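Local coordinates for fucolectin-related protein (Streptococcus pneumoniae, PDB 2WMF) that probably hydrolyses glycosidic bonds in host blood-group antigen carbohydrates, acting as the catalytic module of a family 98 glycoside hydrolase, at residues 177-180 with 185-188; 221-226 with 236-241; 153-158 with 188-193. All blocks are in the same frame, centred on the assembly; numbering follows the deposited sequence.

How the interactions relate
All three contacts belong to one closed barrel of eight parallel strands and to the helices and loops around it. Along the chain interaction 3 opens first, at 153-158; interactions 1 and 3 both end on helix 184-192, sharing E188, and interaction 2 comes after both. The centres of interactions 1 and 3 are about 8 Å apart: W179 of interaction 1 meets I190 of interaction 3, and F186 of interaction 1 meets Y155 of interaction 3. Interaction 2 lies about 9 Å from interaction 1 and 16 Å from interaction 3, centre to centre, with W187 packing against I225 and V226. Helix 184-192 thus ties successive parts of the barrel wall together.

Interaction 1 of 3, residues 177-180 with 185-188; sequences FIWH and WFWE
W187 drives the six-membered end of its indole against the flat side of W179, an edge-to-face pair whose planes stand at 59° and whose facing rings, the pyrrole of W179 and the benzene of W187, have centroids 5.0 Å apart. The leading atom is CH2 of W187, which lies over one face of the W179 indole, displaced toward its rim, and comes to 3.8 Å from W179 CG. The two side chains run past each other in opposite directions, one leaving strand 176-180 and the other helix 184-192. W179 has CG anti to the backbone N (chi1 -167°), which sends the indole out toward the helix. The same W187 CH2 also approaches the backbone, with W179 O at its edge and close to the ring plane, 3.8 Å away. F186 comes to the far end of the W179 indole: its CZ lies 4.2 Å from W179 CZ2, which sits at the edge of the phenyl ring and near its plane. F196, from helix 194-203, adds another edge-to-face partner to W179. The polar ends of the two indoles turn to the loop between the segments, NE1 of W179 bonding to the D181 carboxylate and NE1 of W187 weakly to the D181 backbone oxygen. No hydrogen bond crosses directly between strand and helix, and all the touching residues are buried. Cohesion here therefore rests on dispersion and on ring-edge hydrogens meeting a pi face, while the D181 carboxylate and, more weakly, its backbone oxygen probably help set how the rings are turned.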
# COMPACT_ATOMS: atom_id res chain seq x y z
N PHE A 177 1.59 -13.26 11.98
CA PHE A 177 0.15 -13.11 11.88
C PHE A 177 -0.08 -11.73 11.27
O PHE A 177 0.35 -10.71 11.83
CB PHE A 177 -0.52 -13.19 13.25
CG PHE A 177 -2.06 -13.17 13.22
CD1 PHE A 177 -2.76 -14.34 13.06
CD2 PHE A 177 -2.76 -11.96 13.27
CE1 PHE A 177 -4.15 -14.36 13.01
CE2 PHE A 177 -4.13 -11.95 13.23
CZ PHE A 177 -4.83 -13.14 13.08
N ILE A 178 -0.76 -11.72 10.12
CA ILE A 178 -0.97 -10.47 9.34
C ILE A 178 -2.47 -10.19 9.29
O ILE A 178 -3.24 -10.98 8.74
CB ILE A 178 -0.38 -10.56 7.92
CG1 ILE A 178 1.12 -10.92 8.00
CG2 ILE A 178 -0.60 -9.22 7.13
CD1 ILE A 178 1.82 -10.96 6.66
N TRP A 179 -2.85 -9.04 9.86
CA TRP A 179 -4.27 -8.65 9.96
C TRP A 179 -4.57 -7.41 9.09
O TRP A 179 -4.11 -6.33 9.41
CB TRP A 179 -4.65 -8.35 11.43
CG TRP A 179 -6.13 -8.24 11.70
CD1 TRP A 179 -7.13 -7.98 10.79
CD2 TRP A 179 -6.78 -8.37 12.97
NE1 TRP A 179 -8.34 -7.94 11.41
CE2 TRP A 179 -8.16 -8.16 12.75
CE3 TRP A 179 -6.32 -8.64 14.27
CZ2 TRP A 179 -9.09 -8.24 13.80
CZ3 TRP A 179 -7.22 -8.71 15.30
CH2 TRP A 179 -8.60 -8.50 15.06
N HIS A 180 -5.31 -7.59 7.99
CA HIS A 180 -5.72 -6.48 7.12
C HIS A 180 -7.15 -6.09 7.49
O HIS A 180 -8.09 -6.91 7.44
CB HIS A 180 -5.73 -6.90 5.64
CG HIS A 180 -4.37 -7.10 5.03
ND1 HIS A 180 -3.55 -6.05 4.67
CD2 HIS A 180 -3.74 -8.23 4.63
CE1 HIS A 180 -2.45 -6.52 4.11
NE2 HIS A 180 -2.54 -7.84 4.06
N TRP A 185 -13.17 3.37 14.05
CA TRP A 185 -13.91 2.71 15.16
C TRP A 185 -13.47 1.24 15.26
O TRP A 185 -13.38 0.69 16.36
CB TRP A 185 -15.43 2.83 14.93
CG TRP A 185 -15.89 1.97 13.81
CD1 TRP A 185 -15.90 2.28 12.46
CD2 TRP A 185 -16.31 0.61 13.91
NE1 TRP A 185 -16.29 1.17 11.73
CE2 TRP A 185 -16.55 0.14 12.59
CE3 TRP A 185 -16.52 -0.28 14.98
CZ2 TRP A 185 -17.00 -1.15 12.34
CZ3 TRP A 185 -16.94 -1.58 14.71
CH2 TRP A 185 -17.14 -2.00 13.41
N PHE A 186 -13.20 0.60 14.12
CA PHE A 186 -12.90 -0.81 14.05
C PHE A 186 -11.56 -1.09 14.76
O PHE A 186 -11.45 -1.92 15.66
CB PHE A 186 -12.89 -1.33 12.60
CG PHE A 186 -12.58 -2.79 12.51
CD1 PHE A 186 -13.59 -3.73 12.57
CD2 PHE A 186 -11.26 -3.23 12.46
CE1 PHE A 186 -13.33 -5.09 12.57
CE2 PHE A 186 -10.97 -4.62 12.46
CZ PHE A 186 -12.03 -5.55 12.54
N TRP A 187 -10.52 -0.40 14.32
CA TRP A 187 -9.22 -0.60 14.92
C TRP A 187 -9.21 -0.16 16.39
O TRP A 187 -8.50 -0.77 17.23
CB TRP A 187 -8.11 0.10 14.10
CG TRP A 187 -7.71 -0.67 12.89
CD1 TRP A 187 -7.80 -0.26 11.60
CD2 TRP A 187 -7.11 -1.98 12.85
NE1 TRP A 187 -7.32 -1.23 10.76
CE2 TRP A 187 -6.90 -2.30 11.49
CE3 TRP A 187 -6.75 -2.91 13.82
CZ2 TRP A 187 -6.32 -3.52 11.08
CZ3 TRP A 187 -6.22 -4.14 13.42
CH2 TRP A 187 -5.99 -4.42 12.06
N GLU A 188 -9.96 0.88 16.72
CA GLU A 188 -10.09 1.28 18.14
C GLU A 188 -10.66 0.09 18.95
O GLU A 188 -10.20 -0.24 20.06
CB GLU A 188 -10.98 2.52 18.27
CG GLU A 188 -10.33 3.79 17.86
CD GLU A 188 -11.28 4.97 17.68
OE1 GLU A 188 -12.51 4.85 18.00
OE2 GLU A 188 -10.77 6.03 17.26

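Interaction 2 of 3, residues 221-226 with 236-241; sequences GTDSIV and DNWGSS
W238 and V226 are brought together by two quite different first torsions. In W238, CG lies between the backbone N and the carbonyl carbon (chi1 75°), and with chi2 at -82° the indole leans forward along the strand, toward G239, its benzene edge (CE3, CZ3) turned to helix 219-231. V226 has CG1 anti to its backbone N (chi1 171°), and this methyl is the branch that does the touching. It reaches both the root and the ring of the tryptophan, lying 3.9 Å from W238 CB and 3.9 Å from W238 CE3. The methyl meets the indole obliquely, settling in the angle between the CB and the benzene ring. The other branch, CG2, is left for W187 of helix 184-192, so that one valine serves two neighbours.

One turn earlier on the helix, D223 extends the contact along the same indole. Its OD1 lies 4.2 Å from W238 CZ3, again at an oblique approach, a contact of van der Waals type. The other carboxylate oxygen, OD2, is hydrogen-bonded to the hydroxyl of Y366, which helps to hold the aspartate in place. At the opposite side of the indole NE1 donates to the backbone oxygen of G285, and W230, further along the same helix, brings its own ring against W238. The tryptophan is thus gripped at its nitrogen and packed by side chains from a helix, with no hydrogen bond between the two segments.

Helix 219-231 joins strand 207-212 to strand 237-243, which are adjacent and parallel, and a strand side chain buried against that crossover helix is characteristic of the beta-alpha-beta unit from which a TIM-type (beta/alpha)8 barrel is built.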
# COMPACT_ATOMS: atom_id res chain seq x y z
N GLY A 221 -7.47 8.45 8.82
CA GLY A 221 -7.53 7.97 10.18
C GLY A 221 -6.95 6.57 10.35
O GLY A 221 -6.33 6.25 11.37
N THR A 222 -7.18 5.71 9.35
CA THR A 222 -6.75 4.34 9.45
C THR A 222 -5.22 4.29 9.38
O THR A 222 -4.58 3.57 10.15
CB THR A 222 -7.41 3.40 8.40
OG1 THR A 222 -8.84 3.36 8.60
CG2 THR A 222 -6.85 1.93 8.47
N ASP A 223 -4.64 5.02 8.44
CA ASP A 223 -3.18 5.15 8.36
C ASP A 223 -2.60 5.64 9.70
O ASP A 223 -1.53 5.16 10.13
CB ASP A 223 -2.75 6.08 7.26
CG ASP A 223 -2.78 5.44 5.86
OD1 ASP A 223 -2.96 4.23 5.74
OD2 ASP A 223 -2.55 6.19 4.87
N SER A 224 -3.25 6.62 10.32
CA SER A 224 -2.75 7.22 11.57
C SER A 224 -2.76 6.20 12.71
O SER A 224 -1.82 6.11 13.54
CB SER A 224 -3.56 8.46 11.96
OG SER A 224 -3.30 9.54 11.08
N ILE A 225 -3.86 5.47 12.83
CA ILE A 225 -4.05 4.52 13.93
C ILE A 225 -3.16 3.29 13.74
O ILE A 225 -2.53 2.81 14.68
CB ILE A 225 -5.55 4.07 14.02
CG1 ILE A 225 -6.41 5.22 14.49
CG2 ILE A 225 -5.72 2.88 14.96
CD1 ILE A 225 -7.94 4.91 14.39
N VAL A 226 -3.14 2.75 12.53
CA VAL A 226 -2.37 1.53 12.27
C VAL A 226 -0.87 1.81 12.41
O VAL A 226 -0.14 1.05 13.08
CB VAL A 226 -2.77 0.84 10.96
CG1 VAL A 226 -1.80 -0.33 10.60
CG2 VAL A 226 -4.29 0.37 11.02
N ASP A 236 5.52 -5.11 15.20
CA ASP A 236 6.86 -4.67 14.75
C ASP A 236 6.89 -4.14 13.32
O ASP A 236 7.90 -3.59 12.86
CB ASP A 236 7.88 -5.80 14.93
CG ASP A 236 8.43 -5.89 16.35
OD1 ASP A 236 7.79 -5.35 17.27
OD2 ASP A 236 9.52 -6.53 16.51
N ASN A 237 5.80 -4.39 12.60
CA ASN A 237 5.65 -3.96 11.21
C ASN A 237 4.20 -3.60 10.98
O ASN A 237 3.30 -4.18 11.61
CB ASN A 237 6.06 -5.08 10.24
CG ASN A 237 7.54 -5.38 10.31
OD1 ASN A 237 8.35 -4.64 9.74
ND2 ASN A 237 7.93 -6.46 11.06
N TRP A 238 3.99 -2.63 10.11
CA TRP A 238 2.65 -2.36 9.59
C TRP A 238 2.67 -2.33 8.06
O TRP A 238 3.73 -2.18 7.43
CB TRP A 238 2.04 -1.07 10.16
CG TRP A 238 2.56 0.25 9.63
CD1 TRP A 238 3.70 0.90 10.02
CD2 TRP A 238 1.90 1.12 8.70
NE1 TRP A 238 3.80 2.11 9.36
CE2 TRP A 238 2.72 2.25 8.52
CE3 TRP A 238 0.71 1.04 7.99
CZ2 TRP A 238 2.36 3.31 7.68
CZ3 TRP A 238 0.38 2.07 7.14
CH2 TRP A 238 1.20 3.20 7.00
N GLY A 239 1.48 -2.33 7.47
CA GLY A 239 1.39 -2.15 6.04
C GLY A 239 -0.03 -2.01 5.54
O GLY A 239 -0.87 -1.44 6.24
N SER A 240 -0.25 -2.52 4.33
CA SER A 240 -1.50 -2.29 3.60
C SER A 240 -1.88 -3.42 2.69
O SER A 240 -1.02 -4.10 2.12
CB SER A 240 -1.33 -1.04 2.70
OG SER A 240 -0.12 -1.14 1.91
N SER A 241 -3.20 -3.58 2.52
CA SER A 241 -3.76 -4.23 1.34
C SER A 241 -4.35 -3.10 0.50
O SER A 241 -5.33 -2.48 0.88
CB SER A 241 -4.87 -5.22 1.66
OG SER A 241 -5.52 -5.63 0.47

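Interaction 3 of 3, residues 153-158 with 188-193; sequences WIYNNQ and ETIMND
Y155 is the residue of the 153-158 loop that lays its side chain against helix 184-192, meeting T189 and I190 together. Its CG is anti to the backbone N (chi1 178°), which carries the phenol out from the loop toward the helix. The T189 methyl comes in obliquely at the hydroxyl end, CG2 lying 3.5 Å from Y155 OH and 3.6 Å from Y155 CZ. I190 takes another part of the ring: its CD1 is 3.5 Å from Y155 CE1, the two side chains passing in opposite directions. T189 OG1 is hydrogen-bonded to the carbonyl of W185, one turn earlier on the helix, while CG2, anti to the backbone N, faces the tyrosine. I190 also packs on F196 of helix 194-203.

The loop belongs to the barrel's connection from strand 143-149 to helix 159-172, and Y155 here braces it against a helix that follows the next barrel strand, 176-180. Next comes N156, whose OD1 accepts from Q158 N at 2.9 Å, a capping bond in the plane of the amide carbonyl that shapes the turn leading into helix 159-172. N157 adds a bridged polar link: a water donates to N157 O at 2.8 Å and to D193 OD1 at 2.6 Å. D193 stands at an N-cap position, and its other carboxylate oxygen, OD2, accepts from the backbone N of F196 at the start of helix 194-203.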
# COMPACT_ATOMS: atom_id res chain seq x y z
N TRP A 153 -17.33 -4.78 8.17
CA TRP A 153 -18.77 -4.82 7.93
C TRP A 153 -19.52 -5.90 8.69
O TRP A 153 -20.76 -6.03 8.55
CB TRP A 153 -19.06 -4.92 6.42
CG TRP A 153 -18.49 -6.15 5.76
CD1 TRP A 153 -17.22 -6.30 5.29
CD2 TRP A 153 -19.16 -7.41 5.50
NE1 TRP A 153 -17.04 -7.57 4.78
CE2 TRP A 153 -18.23 -8.25 4.87
CE3 TRP A 153 -20.46 -7.89 5.72
CZ2 TRP A 153 -18.55 -9.55 4.45
CZ3 TRP A 153 -20.78 -9.19 5.29
CH2 TRP A 153 -19.83 -10.01 4.69
N ILE A 154 -18.79 -6.66 9.49
CA ILE A 154 -19.32 -7.91 10.08
C ILE A 154 -18.58 -8.27 11.37
O ILE A 154 -18.16 -9.40 11.60
CB ILE A 154 -19.36 -9.03 8.99
CG1 ILE A 154 -20.10 -10.27 9.44
CG2 ILE A 154 -17.95 -9.38 8.46
CD1 ILE A 154 -20.75 -11.02 8.27
N TYR A 155 -18.38 -7.25 12.20
CA TYR A 155 -17.60 -7.41 13.43
C TYR A 155 -18.34 -8.31 14.43
O TYR A 155 -19.57 -8.24 14.58
CB TYR A 155 -17.32 -6.05 14.05
CG TYR A 155 -16.55 -6.16 15.35
CD1 TYR A 155 -15.20 -6.52 15.32
CD2 TYR A 155 -17.16 -5.98 16.61
CE1 TYR A 155 -14.47 -6.67 16.50
CE2 TYR A 155 -16.40 -6.12 17.81
CZ TYR A 155 -15.06 -6.45 17.72
OH TYR A 155 -14.22 -6.65 18.85
N ASN A 156 -17.58 -9.09 15.18
CA ASN A 156 -18.09 -9.76 16.40
C ASN A 156 -16.95 -9.90 17.42
O ASN A 156 -15.77 -9.72 17.08
CB ASN A 156 -18.75 -11.10 16.08
CG ASN A 156 -17.76 -12.14 15.62
OD1 ASN A 156 -16.88 -12.55 16.40
ND2 ASN A 156 -17.87 -12.58 14.36
N ASN A 157 -17.32 -10.20 18.64
CA ASN A 157 -16.37 -10.16 19.76
C ASN A 157 -15.41 -11.37 19.85
O ASN A 157 -14.56 -11.40 20.75
CB ASN A 157 -17.10 -9.98 21.09
CG ASN A 157 -17.98 -11.17 21.47
OD1 ASN A 157 -17.79 -12.32 21.03
ND2 ASN A 157 -18.96 -10.90 22.34
N GLN A 158 -15.54 -12.33 18.95
CA GLN A 158 -14.60 -13.47 18.90
C GLN A 158 -13.34 -13.22 18.04
O GLN A 158 -12.36 -13.96 18.12
CB GLN A 158 -15.30 -14.74 18.43
CG GLN A 158 -16.48 -15.17 19.29
CD GLN A 158 -17.04 -16.54 18.93
OE1 GLN A 158 -16.34 -17.44 18.45
NE2 GLN A 158 -18.34 -16.72 19.22
N GLU A 188 -9.96 0.88 16.72
CA GLU A 188 -10.09 1.28 18.14
C GLU A 188 -10.66 0.09 18.95
O GLU A 188 -10.20 -0.24 20.06
CB GLU A 188 -10.98 2.52 18.27
CG GLU A 188 -10.33 3.79 17.86
CD GLU A 188 -11.28 4.97 17.68
OE1 GLU A 188 -12.51 4.85 18.00
OE2 GLU A 188 -10.77 6.03 17.26
N THR A 189 -11.63 -0.59 18.36
CA THR A 189 -12.32 -1.67 19.04
C THR A 189 -11.42 -2.88 19.21
O THR A 189 -11.37 -3.50 20.30
CB THR A 189 -13.65 -2.02 18.27
OG1 THR A 189 -14.51 -0.87 18.31
CG2 THR A 189 -14.38 -3.14 18.94
N ILE A 190 -10.66 -3.19 18.17
CA ILE A 190 -9.75 -4.36 18.25
C ILE A 190 -8.75 -4.22 19.39
O ILE A 190 -8.58 -5.16 20.16
CB ILE A 190 -8.99 -4.61 16.89
CG1 ILE A 190 -10.03 -4.92 15.80
CG2 ILE A 190 -7.88 -5.65 17.01
CD1 ILE A 190 -11.02 -5.94 16.12
N MET A 191 -8.09 -3.07 19.49
CA MET A 191 -7.04 -2.90 20.49
C MET A 191 -7.57 -2.58 21.90
O MET A 191 -6.84 -2.65 22.88
CB MET A 191 -5.95 -1.92 20.00
CG MET A 191 -4.57 -2.07 20.66
SD MET A 191 -3.83 -3.70 20.42
CE MET A 191 -3.19 -3.59 18.72
N ASN A 192 -8.86 -2.23 22.03
CA ASN A 192 -9.53 -2.23 23.34
C ASN A 192 -9.82 -3.64 23.88
O ASN A 192 -10.08 -3.79 25.08
CB ASN A 192 -10.86 -1.40 23.29
CG ASN A 192 -10.65 0.11 23.41
OD1 ASN A 192 -11.38 0.91 22.77
ND2 ASN A 192 -9.67 0.52 24.20
N ASP A 193 -9.78 -4.66 23.03
CA ASP A 193 -9.96 -6.04 23.50
C ASP A 193 -8.81 -6.44 24.42
O ASP A 193 -7.65 -6.36 24.03
CB ASP A 193 -10.06 -7.05 22.35
CG ASP A 193 -10.29 -8.46 22.86
OD1 ASP A 193 -11.47 -8.79 23.14
OD2 ASP A 193 -9.33 -9.22 22.98
O HOH W 1 -13.85 -8.98 22.00